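PDB 3P3D: nucleoporin 53 from Pichia guilliermondii, which is probably a structural component of the nuclear pore complex, may bind phospholipid and nucleic acid, and is represented here by its RNA recognition motif domain. Local coordinates for residues A25-F30 and L91-Y96; N62-I67 and D99-L104; I67-P72 and V76-E81. All coordinates share one frame; numbering follows the deposited sequence.

Contact 1 of 3, residues A25-F30 and L91-Y96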
ATOM      1  N   ALA A  25      -7.818   1.595   0.589  1.00 36.64           N
ATOM      2  CA  ALA A  25      -8.681   2.743   0.378  1.00 36.43           C
ATOM      3  C   ALA A  25      -8.085   4.008   0.973  1.00 36.17           C
ATOM      4  O   ALA A  25      -8.077   5.075   0.347  1.00 35.93           O
ATOM      5  CB  ALA A  25     -10.044   2.481   0.974  1.00 35.89           C
ATOM      6  N   TYR A  26      -7.584   3.894   2.194  1.00 35.72           N
ATOM      7  CA  TYR A  26      -6.969   5.035   2.833  1.00 35.26           C
ATOM      8  C   TYR A  26      -5.796   5.524   1.978  1.00 34.21           C
ATOM      9  O   TYR A  26      -5.659   6.725   1.748  1.00 32.80           O
ATOM     10  CB  TYR A  26      -6.536   4.666   4.253  1.00 36.08           C
ATOM     11  CG  TYR A  26      -5.712   5.712   4.956  1.00 37.76           C
ATOM     12  CD1 TYR A  26      -6.304   6.855   5.502  1.00 41.16           C
ATOM     13  CD2 TYR A  26      -4.349   5.551   5.090  1.00 40.00           C
ATOM     14  CE1 TYR A  26      -5.537   7.818   6.163  1.00 43.29           C
ATOM     15  CE2 TYR A  26      -3.578   6.488   5.743  1.00 41.93           C
ATOM     16  CZ  TYR A  26      -4.167   7.608   6.281  1.00 44.89           C
ATOM     17  OH  TYR A  26      -3.362   8.519   6.921  1.00 49.71           O
ATOM     18  N   PHE A  27      -4.974   4.603   1.461  1.00 33.44           N
ATOM     19  CA  PHE A  27      -3.783   5.045   0.727  1.00 32.96           C
ATOM     20  C   PHE A  27      -4.054   5.701  -0.640  1.00 33.14           C
ATOM     21  O   PHE A  27      -3.161   6.345  -1.201  1.00 32.28           O
ATOM     22  CB  PHE A  27      -2.742   3.941   0.648  1.00 32.97           C
ATOM     23  CG  PHE A  27      -1.918   3.857   1.886  1.00 32.39           C
ATOM     24  CD1 PHE A  27      -2.384   3.159   2.991  1.00 31.35           C
ATOM     25  CD2 PHE A  27      -0.728   4.538   1.983  1.00 30.31           C
ATOM     26  CE1 PHE A  27      -1.676   3.128   4.161  1.00 31.08           C
ATOM     27  CE2 PHE A  27      -0.014   4.518   3.151  1.00 30.95           C
ATOM     28  CZ  PHE A  27      -0.484   3.804   4.246  1.00 30.56           C
ATOM     29  N   GLN A  28      -5.286   5.589  -1.142  1.00 32.71           N
ATOM     30  CA  GLN A  28      -5.683   6.345  -2.320  1.00 33.50           C
ATOM     31  C   GLN A  28      -5.698   7.856  -2.081  1.00 32.79           C
ATOM     32  O   GLN A  28      -5.584   8.642  -3.012  1.00 32.80           O
ATOM     33  CB  GLN A  28      -7.050   5.875  -2.829  1.00 33.55           C
ATOM     34  CG  GLN A  28      -7.570   6.660  -4.025  1.00 35.77           C
ATOM     35  CD  GLN A  28      -8.830   6.031  -4.624  1.00 37.50           C
ATOM     36  OE1 GLN A  28      -9.898   6.076  -4.021  1.00 39.03           O
ATOM     37  NE2 GLN A  28      -8.699   5.452  -5.813  1.00 35.51           N
ATOM     38  N   GLU A  29      -5.809   8.262  -0.834  1.00 33.37           N
ATOM     39  CA  GLU A  29      -5.757   9.680  -0.490  1.00 34.50           C
ATOM     40  C   GLU A  29      -4.440  10.357  -0.884  1.00 35.03           C
ATOM     41  O   GLU A  29      -4.378  11.578  -0.930  1.00 34.93           O
ATOM     42  CB  GLU A  29      -5.978   9.859   1.018  1.00 35.00           C
ATOM     43  CG  GLU A  29      -7.408   9.503   1.477  1.00 36.55           C
ATOM     44  CD  GLU A  29      -7.636   9.715   2.974  1.00 39.47           C
ATOM     45  OE1 GLU A  29      -6.892  10.512   3.614  1.00 37.80           O
ATOM     46  OE2 GLU A  29      -8.570   9.061   3.500  1.00 41.04           O
ATOM     47  N   PHE A  30      -3.389   9.571  -1.140  1.00 34.91           N
ATOM     48  CA  PHE A  30      -2.082  10.128  -1.487  1.00 35.56           C
ATOM     49  C   PHE A  30      -1.853  10.266  -2.988  1.00 35.58           C
ATOM     50  O   PHE A  30      -0.957  11.000  -3.438  1.00 34.83           O
ATOM     51  CB  PHE A  30      -0.985   9.298  -0.811  1.00 35.47           C
ATOM     52  CG  PHE A  30      -1.190   9.199   0.659  1.00 35.04           C
ATOM     53  CD1 PHE A  30      -1.234  10.357   1.420  1.00 34.95           C
ATOM     54  CD2 PHE A  30      -1.435   7.982   1.269  1.00 34.56           C
ATOM     55  CE1 PHE A  30      -1.481  10.311   2.773  1.00 34.26           C
ATOM     56  CE2 PHE A  30      -1.691   7.919   2.618  1.00 35.08           C
ATOM     57  CZ  PHE A  30      -1.728   9.094   3.374  1.00 34.88           C
ATOM     58  N   LEU A  91       0.453   1.120  11.244  1.00 40.62           N
ATOM     59  CA  LEU A  91       0.798   0.842   9.859  1.00 40.82           C
ATOM     60  C   LEU A  91       2.260   1.114   9.588  1.00 40.30           C
ATOM     61  O   LEU A  91       2.825   2.102  10.062  1.00 40.94           O
ATOM     62  CB  LEU A  91      -0.033   1.679   8.891  1.00 40.90           C
ATOM     63  CG  LEU A  91      -1.529   1.401   8.879  1.00 41.37           C
ATOM     64  CD1 LEU A  91      -2.163   2.117   7.699  1.00 42.92           C
ATOM     65  CD2 LEU A  91      -1.819  -0.083   8.839  1.00 41.42           C
ATOM     66  N   GLY A  92       2.863   0.236   8.804  1.00 39.77           N
ATOM     67  CA  GLY A  92       4.203   0.481   8.259  1.00 39.38           C
ATOM     68  C   GLY A  92       4.158   0.874   6.797  1.00 38.31           C
ATOM     69  O   GLY A  92       3.348   0.361   6.025  1.00 38.65           O
ATOM     70  N   VAL A  93       5.015   1.807   6.415  1.00 37.88           N
ATOM     71  CA  VAL A  93       5.136   2.191   5.019  1.00 37.07           C
ATOM     72  C   VAL A  93       6.599   2.357   4.731  1.00 37.60           C
ATOM     73  O   VAL A  93       7.292   3.081   5.446  1.00 37.56           O
ATOM     74  CB  VAL A  93       4.382   3.495   4.664  1.00 36.83           C
ATOM     75  CG1 VAL A  93       4.366   3.717   3.143  1.00 34.47           C
ATOM     76  CG2 VAL A  93       2.966   3.460   5.175  1.00 35.46           C
ATOM     77  N   ILE A  94       7.072   1.661   3.695  1.00 38.28           N
ATOM     78  CA  ILE A  94       8.464   1.798   3.233  1.00 38.78           C
ATOM     79  C   ILE A  94       8.473   1.815   1.726  1.00 39.20           C
ATOM     80  O   ILE A  94       7.525   1.324   1.113  1.00 39.16           O
ATOM     81  CB  ILE A  94       9.402   0.640   3.731  1.00 38.43           C
ATOM     82  CG1 ILE A  94       8.852  -0.746   3.378  1.00 38.36           C
ATOM     83  CG2 ILE A  94       9.618   0.713   5.218  1.00 38.86           C
ATOM     84  CD1 ILE A  94       9.901  -1.852   3.510  1.00 38.34           C
ATOM     85  N   PRO A  95       9.545   2.364   1.121  1.00 40.26           N
ATOM     86  CA  PRO A  95       9.686   2.252  -0.313  1.00 40.94           C
ATOM     87  C   PRO A  95       9.727   0.781  -0.729  1.00 41.87           C
ATOM     88  O   PRO A  95      10.378  -0.033  -0.063  1.00 41.98           O
ATOM     89  CB  PRO A  95      11.037   2.902  -0.569  1.00 41.06           C
ATOM     90  CG  PRO A  95      11.340   3.685   0.659  1.00 40.82           C
ATOM     91  CD  PRO A  95      10.782   2.881   1.728  1.00 40.50           C
ATOM     92  N   TYR A  96       9.026   0.444  -1.802  1.00 42.88           N
ATOM     93  CA  TYR A  96       9.134  -0.877  -2.397  1.00 44.86           C
ATOM     94  C   TYR A  96      10.564  -1.183  -2.870  1.00 45.32           C
ATOM     95  O   TYR A  96      11.248  -0.303  -3.393  1.00 45.66           O
ATOM     96  CB  TYR A  96       8.189  -0.974  -3.593  1.00 45.50           C
ATOM     97  CG  TYR A  96       8.537  -2.077  -4.574  1.00 48.08           C
ATOM     98  CD1 TYR A  96       8.135  -3.382  -4.342  1.00 48.93           C
ATOM     99  CD2 TYR A  96       9.271  -1.804  -5.745  1.00 51.34           C
ATOM    100  CE1 TYR A  96       8.441  -4.392  -5.227  1.00 51.36           C
ATOM    101  CE2 TYR A  96       9.591  -2.823  -6.646  1.00 51.43           C
ATOM    102  CZ  TYR A  96       9.162  -4.114  -6.378  1.00 52.13           C
ATOM    103  OH  TYR A  96       9.443  -5.148  -7.243  1.00 54.68           O
TER

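Contact 2 of 3, residues N62-I67 and D99-L104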
ATOM      1  N   ASN A  62      -0.278 -11.814   3.320  1.00 55.72           N
ATOM      2  CA  ASN A  62      -1.012 -11.549   4.542  1.00 55.30           C
ATOM      3  C   ASN A  62      -0.280 -10.440   5.298  1.00 53.78           C
ATOM      4  O   ASN A  62       0.933 -10.532   5.518  1.00 53.68           O
ATOM      5  CB  ASN A  62      -1.193 -12.831   5.380  1.00 55.95           C
ATOM      6  CG  ASN A  62      -2.324 -13.728   4.836  1.00 58.66           C
ATOM      7  OD1 ASN A  62      -3.402 -13.835   5.445  1.00 60.87           O
ATOM      8  ND2 ASN A  62      -2.091 -14.344   3.664  1.00 60.12           N
ATOM      9  N   SER A  63      -1.026  -9.388   5.643  1.00 51.67           N
ATOM     10  CA  SER A  63      -0.497  -8.194   6.309  1.00 50.38           C
ATOM     11  C   SER A  63       0.483  -7.318   5.500  1.00 48.64           C
ATOM     12  O   SER A  63       1.237  -6.547   6.083  1.00 48.42           O
ATOM     13  CB  SER A  63       0.127  -8.560   7.667  1.00 50.37           C
ATOM     14  OG  SER A  63      -0.858  -9.093   8.533  1.00 51.56           O
ATOM     15  N   TRP A  64       0.475  -7.398   4.177  1.00 47.12           N
ATOM     16  CA  TRP A  64       1.272  -6.444   3.397  1.00 46.55           C
ATOM     17  C   TRP A  64       0.795  -6.320   1.963  1.00 45.34           C
ATOM     18  O   TRP A  64       0.305  -7.277   1.394  1.00 44.76           O
ATOM     19  CB  TRP A  64       2.778  -6.784   3.439  1.00 46.58           C
ATOM     20  CG  TRP A  64       3.184  -7.980   2.627  1.00 48.23           C
ATOM     21  CD1 TRP A  64       3.267  -9.285   3.057  1.00 49.23           C
ATOM     22  CD2 TRP A  64       3.571  -7.990   1.249  1.00 49.54           C
ATOM     23  NE1 TRP A  64       3.677 -10.093   2.030  1.00 50.16           N
ATOM     24  CE2 TRP A  64       3.873  -9.328   0.909  1.00 50.11           C
ATOM     25  CE3 TRP A  64       3.702  -6.994   0.269  1.00 49.21           C
ATOM     26  CZ2 TRP A  64       4.288  -9.700  -0.378  1.00 51.01           C
ATOM     27  CZ3 TRP A  64       4.118  -7.360  -1.003  1.00 49.24           C
ATOM     28  CH2 TRP A  64       4.405  -8.702  -1.317  1.00 50.81           C
ATOM     29  N   THR A  65       0.920  -5.127   1.392  1.00 43.92           N
ATOM     30  CA  THR A  65       0.620  -4.937  -0.018  1.00 43.20           C
ATOM     31  C   THR A  65       1.606  -3.989  -0.619  1.00 41.88           C
ATOM     32  O   THR A  65       2.062  -3.061   0.024  1.00 42.00           O
ATOM     33  CB  THR A  65      -0.759  -4.282  -0.290  1.00 43.55           C
ATOM     34  OG1 THR A  65      -1.761  -4.834   0.569  1.00 45.34           O
ATOM     35  CG2 THR A  65      -1.148  -4.501  -1.741  1.00 43.21           C
ATOM     36  N   LYS A  66       1.891  -4.196  -1.884  1.00 40.55           N
ATOM     37  CA  LYS A  66       2.578  -3.193  -2.646  1.00 39.87           C
ATOM     38  C   LYS A  66       1.504  -2.306  -3.193  1.00 38.30           C
ATOM     39  O   LYS A  66       0.405  -2.781  -3.495  1.00 37.62           O
ATOM     40  CB  LYS A  66       3.384  -3.852  -3.745  1.00 40.31           C
ATOM     41  CG  LYS A  66       4.117  -2.945  -4.699  1.00 41.80           C
ATOM     42  CD  LYS A  66       4.787  -3.856  -5.750  1.00 45.95           C
ATOM     43  CE  LYS A  66       5.027  -3.186  -7.069  1.00 49.80           C
ATOM     44  NZ  LYS A  66       6.162  -2.244  -6.900  1.00 53.29           N
ATOM     45  N   ILE A  67       1.804  -1.009  -3.263  1.00 37.14           N
ATOM     46  CA  ILE A  67       0.907  -0.013  -3.860  1.00 35.73           C
ATOM     47  C   ILE A  67       1.758   0.859  -4.761  1.00 35.31           C
ATOM     48  O   ILE A  67       2.809   1.292  -4.360  1.00 34.96           O
ATOM     49  CB  ILE A  67       0.284   0.906  -2.779  1.00 35.82           C
ATOM     50  CG1 ILE A  67      -0.512   0.103  -1.749  1.00 34.57           C
ATOM     51  CG2 ILE A  67      -0.552   1.987  -3.410  1.00 33.05           C
ATOM     52  CD1 ILE A  67      -1.185   1.012  -0.711  1.00 35.30           C
ATOM     53  N   ASP A  99      13.955  -6.885  -3.655  1.00 51.68           N
ATOM     54  CA  ASP A  99      14.519  -7.782  -2.650  1.00 52.99           C
ATOM     55  C   ASP A  99      13.512  -8.126  -1.543  1.00 52.74           C
ATOM     56  O   ASP A  99      13.328  -9.302  -1.200  1.00 52.55           O
ATOM     57  CB  ASP A  99      15.794  -7.158  -2.063  1.00 53.99           C
ATOM     58  CG  ASP A  99      16.394  -7.982  -0.916  1.00 57.26           C
ATOM     59  OD1 ASP A  99      16.577  -9.216  -1.098  1.00 60.35           O
ATOM     60  OD2 ASP A  99      16.681  -7.380   0.160  1.00 60.71           O
ATOM     61  N   ALA A 100      12.835  -7.097  -1.029  1.00 52.92           N
ATOM     62  CA  ALA A 100      11.898  -7.248   0.090  1.00 52.52           C
ATOM     63  C   ALA A 100      10.742  -8.119  -0.324  1.00 52.35           C
ATOM     64  O   ALA A 100      10.405  -9.076   0.378  1.00 51.29           O
ATOM     65  CB  ALA A 100      11.399  -5.891   0.563  1.00 52.45           C
ATOM     66  N   VAL A 101      10.144  -7.816  -1.472  1.00 52.70           N
ATOM     67  CA  VAL A 101       9.004  -8.609  -1.912  1.00 54.01           C
ATOM     68  C   VAL A 101       9.425 -10.072  -2.162  1.00 55.05           C
ATOM     69  O   VAL A 101       8.660 -10.999  -1.866  1.00 54.84           O
ATOM     70  CB  VAL A 101       8.316  -8.026  -3.153  1.00 53.67           C
ATOM     71  CG1 VAL A 101       9.161  -8.243  -4.385  1.00 56.15           C
ATOM     72  CG2 VAL A 101       6.999  -8.692  -3.370  1.00 53.67           C
ATOM     73  N   GLU A 102      10.644 -10.268  -2.679  1.00 56.59           N
ATOM     74  CA  GLU A 102      11.199 -11.618  -2.896  1.00 58.05           C
ATOM     75  C   GLU A 102      11.317 -12.408  -1.584  1.00 59.01           C
ATOM     76  O   GLU A 102      10.885 -13.557  -1.511  1.00 59.00           O
ATOM     77  CB  GLU A 102      12.576 -11.554  -3.600  1.00 58.10           C
ATOM     78  N   ARG A 103      11.896 -11.787  -0.553  1.00 60.38           N
ATOM     79  CA  ARG A 103      12.022 -12.441   0.765  1.00 61.47           C
ATOM     80  C   ARG A 103      10.654 -12.761   1.403  1.00 62.05           C
ATOM     81  O   ARG A 103      10.542 -13.718   2.171  1.00 62.42           O
ATOM     82  CB  ARG A 103      12.827 -11.590   1.752  1.00 61.74           C
ATOM     83  CG  ARG A 103      14.119 -10.995   1.222  1.00 63.99           C
ATOM     84  CD  ARG A 103      15.023 -10.530   2.356  1.00 67.19           C
ATOM     85  NE  ARG A 103      15.874 -11.635   2.786  1.00 71.05           N
ATOM     86  CZ  ARG A 103      17.037 -11.980   2.216  1.00 74.12           C
ATOM     87  NH1 ARG A 103      17.531 -11.290   1.184  1.00 74.74           N
ATOM     88  NH2 ARG A 103      17.720 -13.027   2.687  1.00 75.06           N
ATOM     89  N   LEU A 104       9.630 -11.961   1.094  1.00 62.44           N
ATOM     90  CA  LEU A 104       8.275 -12.179   1.622  1.00 62.59           C
ATOM     91  C   LEU A 104       7.558 -13.339   0.930  1.00 63.65           C
ATOM     92  O   LEU A 104       6.721 -14.007   1.545  1.00 64.01           O
ATOM     93  CB  LEU A 104       7.443 -10.895   1.527  1.00 62.17           C
ATOM     94  CG  LEU A 104       7.964  -9.768   2.434  1.00 60.26           C
ATOM     95  CD1 LEU A 104       7.531  -8.388   1.932  1.00 58.01           C
ATOM     96  CD2 LEU A 104       7.518 -10.007   3.872  1.00 58.43           C
TER

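Contact 3 of 3, residues I67-P72 and V76-E81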
ATOM      1  N   ILE A  67       1.804  -1.009  -3.263  1.00 37.14           N
ATOM      2  CA  ILE A  67       0.907  -0.013  -3.860  1.00 35.73           C
ATOM      3  C   ILE A  67       1.758   0.859  -4.761  1.00 35.31           C
ATOM      4  O   ILE A  67       2.809   1.292  -4.360  1.00 34.96           O
ATOM      5  CB  ILE A  67       0.284   0.906  -2.779  1.00 35.82           C
ATOM      6  CG1 ILE A  67      -0.512   0.103  -1.749  1.00 34.57           C
ATOM      7  CG2 ILE A  67      -0.552   1.987  -3.410  1.00 33.05           C
ATOM      8  CD1 ILE A  67      -1.185   1.012  -0.711  1.00 35.30           C
ATOM      9  N   THR A  68       1.290   1.141  -5.961  1.00 35.47           N
ATOM     10  CA  THR A  68       2.080   1.868  -6.920  1.00 35.41           C
ATOM     11  C   THR A  68       1.275   3.072  -7.357  1.00 36.68           C
ATOM     12  O   THR A  68       0.128   2.928  -7.792  1.00 36.95           O
ATOM     13  CB  THR A  68       2.439   0.954  -8.124  1.00 35.44           C
ATOM     14  OG1 THR A  68       2.939  -0.287  -7.613  1.00 34.67           O
ATOM     15  CG2 THR A  68       3.525   1.589  -9.047  1.00 33.28           C
ATOM     16  N   TYR A  69       1.887   4.253  -7.236  1.00 37.34           N
ATOM     17  CA  TYR A  69       1.304   5.514  -7.663  1.00 38.22           C
ATOM     18  C   TYR A  69       1.794   5.970  -9.081  1.00 39.66           C
ATOM     19  O   TYR A  69       2.632   5.310  -9.658  1.00 39.80           O
ATOM     20  CB  TYR A  69       1.664   6.575  -6.615  1.00 37.94           C
ATOM     21  CG  TYR A  69       1.077   6.310  -5.249  1.00 37.08           C
ATOM     22  CD1 TYR A  69      -0.260   6.602  -4.974  1.00 36.13           C
ATOM     23  CD2 TYR A  69       1.857   5.771  -4.221  1.00 35.72           C
ATOM     24  CE1 TYR A  69      -0.801   6.367  -3.712  1.00 34.80           C
ATOM     25  CE2 TYR A  69       1.324   5.554  -2.960  1.00 35.25           C
ATOM     26  CZ  TYR A  69      -0.007   5.848  -2.719  1.00 35.02           C
ATOM     27  OH  TYR A  69      -0.539   5.578  -1.479  1.00 37.52           O
ATOM     28  N   ASP A  70       1.251   7.083  -9.611  1.00 41.64           N
ATOM     29  CA  ASP A  70       1.653   7.710 -10.916  1.00 42.93           C
ATOM     30  C   ASP A  70       2.907   8.565 -10.854  1.00 43.79           C
ATOM     31  O   ASP A  70       3.409   8.992 -11.924  1.00 44.72           O
ATOM     32  CB  ASP A  70       0.652   8.778 -11.386  1.00 43.37           C
ATOM     33  CG  ASP A  70      -0.711   8.263 -11.601  1.00 46.50           C
ATOM     34  OD1 ASP A  70      -1.629   9.110 -11.822  1.00 48.79           O
ATOM     35  OD2 ASP A  70      -0.860   7.020 -11.553  1.00 52.42           O
ATOM     36  N   ASN A  71       3.333   8.953  -9.648  1.00 43.15           N
ATOM     37  CA  ASN A  71       4.293  10.053  -9.530  1.00 42.70           C
ATOM     38  C   ASN A  71       5.114   9.977  -8.262  1.00 42.14           C
ATOM     39  O   ASN A  71       4.711   9.318  -7.327  1.00 42.44           O
ATOM     40  CB  ASN A  71       3.561  11.394  -9.635  1.00 42.72           C
ATOM     41  CG  ASN A  71       2.759  11.725  -8.405  1.00 41.98           C
ATOM     42  OD1 ASN A  71       3.208  12.471  -7.541  1.00 41.98           O
ATOM     43  ND2 ASN A  71       1.575  11.175  -8.316  1.00 41.74           N
ATOM     44  N   PRO A  72       6.290  10.611  -8.238  1.00 41.71           N
ATOM     45  CA  PRO A  72       7.123  10.524  -7.034  1.00 41.34           C
ATOM     46  C   PRO A  72       6.514  11.172  -5.809  1.00 40.56           C
ATOM     47  O   PRO A  72       6.686  10.662  -4.702  1.00 41.13           O
ATOM     48  CB  PRO A  72       8.416  11.261  -7.423  1.00 41.45           C
ATOM     49  CG  PRO A  72       8.475  11.187  -8.876  1.00 42.00           C
ATOM     50  CD  PRO A  72       7.050  11.114  -9.391  1.00 41.83           C
ATOM     51  N   VAL A  76       6.252   9.690  -1.908  1.00 36.05           N
ATOM     52  CA  VAL A  76       6.904  10.450  -0.834  1.00 36.21           C
ATOM     53  C   VAL A  76       5.884  10.756   0.269  1.00 35.95           C
ATOM     54  O   VAL A  76       6.153  10.533   1.432  1.00 35.79           O
ATOM     55  CB  VAL A  76       7.520  11.764  -1.407  1.00 36.31           C
ATOM     56  CG1 VAL A  76       7.908  12.708  -0.319  1.00 38.18           C
ATOM     57  CG2 VAL A  76       8.716  11.451  -2.264  1.00 36.12           C
ATOM     58  N   ASP A  77       4.692  11.210  -0.124  1.00 36.12           N
ATOM     59  CA  ASP A  77       3.635  11.568   0.817  1.00 36.06           C
ATOM     60  C   ASP A  77       3.065  10.356   1.587  1.00 35.65           C
ATOM     61  O   ASP A  77       2.792  10.438   2.787  1.00 34.50           O
ATOM     62  CB  ASP A  77       2.493  12.257   0.071  1.00 36.31           C
ATOM     63  CG  ASP A  77       2.880  13.617  -0.490  1.00 37.97           C
ATOM     64  OD1 ASP A  77       3.980  14.129  -0.160  1.00 38.16           O
ATOM     65  OD2 ASP A  77       2.065  14.170  -1.267  1.00 39.22           O
ATOM     66  N   ALA A  78       2.849   9.254   0.880  1.00 35.53           N
ATOM     67  CA  ALA A  78       2.388   8.022   1.511  1.00 35.76           C
ATOM     68  C   ALA A  78       3.359   7.559   2.578  1.00 36.00           C
ATOM     69  O   ALA A  78       2.973   7.143   3.631  1.00 35.49           O
ATOM     70  CB  ALA A  78       2.204   6.947   0.470  1.00 35.53           C
ATOM     71  N   LEU A  79       4.639   7.665   2.274  1.00 37.64           N
ATOM     72  CA  LEU A  79       5.712   7.220   3.154  1.00 38.54           C
ATOM     73  C   LEU A  79       5.673   7.896   4.506  1.00 38.54           C
ATOM     74  O   LEU A  79       6.115   7.326   5.490  1.00 38.85           O
ATOM     75  CB  LEU A  79       7.041   7.548   2.507  1.00 38.87           C
ATOM     76  CG  LEU A  79       8.151   6.522   2.623  1.00 41.29           C
ATOM     77  CD1 LEU A  79       7.690   5.154   2.145  1.00 40.71           C
ATOM     78  CD2 LEU A  79       9.298   7.067   1.771  1.00 43.19           C
ATOM     79  N   LEU A  80       5.162   9.121   4.536  1.00 38.38           N
ATOM     80  CA  LEU A  80       5.009   9.867   5.768  1.00 38.41           C
ATOM     81  C   LEU A  80       4.017   9.225   6.714  1.00 37.73           C
ATOM     82  O   LEU A  80       4.004   9.564   7.864  1.00 37.51           O
ATOM     83  CB  LEU A  80       4.540  11.304   5.486  1.00 38.98           C
ATOM     84  CG  LEU A  80       5.381  12.234   4.609  1.00 39.26           C
ATOM     85  CD1 LEU A  80       4.667  13.581   4.437  1.00 38.47           C
ATOM     86  CD2 LEU A  80       6.751  12.427   5.223  1.00 39.91           C
ATOM     87  N   GLU A  81       3.170   8.321   6.230  1.00 38.06           N
ATOM     88  CA  GLU A  81       2.265   7.544   7.100  1.00 37.66           C
ATOM     89  C   GLU A  81       2.912   6.399   7.869  1.00 36.81           C
ATOM     90  O   GLU A  81       2.233   5.668   8.559  1.00 36.04           O
ATOM     91  CB  GLU A  81       1.110   6.982   6.292  1.00 38.25           C
ATOM     92  CG  GLU A  81       0.123   8.069   5.871  1.00 41.71           C
ATOM     93  CD  GLU A  81      -0.345   8.898   7.052  1.00 45.77           C
ATOM     94  OE1 GLU A  81      -1.051   8.342   7.916  1.00 48.22           O
ATOM     95  OE2 GLU A  81       0.034  10.085   7.132  1.00 49.27           O
TER

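Contact 1 of 3, residues A25-F30 and L91-Y96
F27 reaches from helix 20-27 down to L91 and V93 on strand 89-95, and its side chain shows how one aromatic can join a helix to a sheet. Near the backbone, F27 CB meets CD1 of I67, 3.6 Å away, from the strand 64-68 side. Beyond CG the ring stands across its stem (chi2 83°), with CE1 and CE2 facing different neighbours. CE1 takes L91 CD1 at 3.7 Å, the methyl arriving at the ring edge, close to the ring plane and from the direction opposite to the ring's own approach. The tip atom CZ comes to 3.6 Å from V93 CG2, which lies oblique to the ring; CE2 has the same methyl at 3.8 Å. V93 can offer CG2 because this branch lies anti to its carbonyl carbon, while CG1 is anti to the backbone N. One face of the F27 ring carries CE2 of Y26, offset toward the rim. I10 and V12 of strand 9-13 and A78 of helix 72-79 also touch F27. This apolar, buried contact is typical of the hydrophobic core of an RNA recognition motif, where two helices pack on one face of an antiparallel sheet.

Contact 2 of 3, residues N62-I67 and D99-L104
W64 receives two side chains of helix 98-104 on its indole: L104 over a face and V101 near the outer corner of the six-membered ring. L104 CD1 makes a CH-pi contact, 4.0 Å from the six-ring centroid of W64 and only 16° off the ring normal. The stem of the same leucine follows behind, its CB 3.9 Å from W64 CZ2. V101 crosses the indole at about a right angle, and its CG2 presses tightly on W64 CH2 at 3.3 Å, approaching the ring obliquely. CG of W64 lies between the backbone N and the carbonyl carbon (chi1 73°), and from there the indole meets the helix. In the RNA recognition motif, this side of the sheet, turned from the two main helices, commonly receives nucleic acid; here the C-terminal helix lies across it. Replacing W64 by an alanine would remove the indole and would probably leave L104 CD1 without its ring face and weaken the hold on this helix. Farther out, L11 and F13 of strand 9-13 also touch the W64 side chain. Within the helix, R103 NH1 reaches back one turn to a syn lone pair of D99 OD1, a 3.2 Å salt bridge lying nearly in the guanidinium plane. Before it, T97 OG1 is hydrogen-bonded to A100 N.

Contact 3 of 3, residues I67-P72 and V76-E81
The Y69 ring meets A78 with the hydroxyl half of one side, where the methyl CB of A78 lies 3.8 Å from Y69 CE2 and 3.6 Å from Y69 OH. That approach is oblique to the ring. One face is more plainly occupied: CG2 of I67, two residues earlier in the chain, sits 3.9 Å above the plane, offset toward the rim. CG of Y69 is anti to the carbonyl carbon (chi1 -64°), which sends the ring toward the helix, and the phenol then passes alongside the A78 methyl and extends to the backbone of F27. There Y69 OH is hydrogen-bonded to F27 O, so the polar tip of a buried ring has a partner and its position beside A78 is fixed at the far end.

The second junction illustrates how a helix starts. N71 occupies the N-cap position; its OD1 caps a backbone N in the first turn, while its ND2 is hydrogen-bonded to S74 OG. P72 follows, and P72 O accepts V76 N at 3.0 Å in a nearly straight bond (N-H...O 169°), an early rung of the helix ladder. V76 CG2 comes within 3.3 Å of that same P72 O, covering one flank of the bond.

Strand 64-68 and helix 72-79 form the first half of a right-handed beta-alpha-beta crossover completed by strand 89-95, with strand 9-13 lying between the two parallel strands. I67 touches V12 of that central strand. The helix passes over the same strand, A78 resting on I10, while L79 leans on V93 and P95 of strand 89-95.

Contacts 1 and 3 share the helical side of the sheet, their centres about 7 Å apart, and contact 3 is nested inside the loop closed by contact 1. The residues that follow helices 20-27 and 72-79 also meet: F30 CZ lies 3.3 Å from E81 CG. Contact 2 belongs to the other face, its centre about 13 Å from that of contact 1 and about 16 Å from that of contact 3, yet it is tied to both. I67 is common to 62-67 and 67-72, and Y96, following strand 89-95, forms a cation-pi pair with K66, K66 NZ being 3.3 Å from Y96 CG, while Y96 CE1 touches V101 CG1 at 4.0 Å. Between them the contacts involve both faces of one sheet.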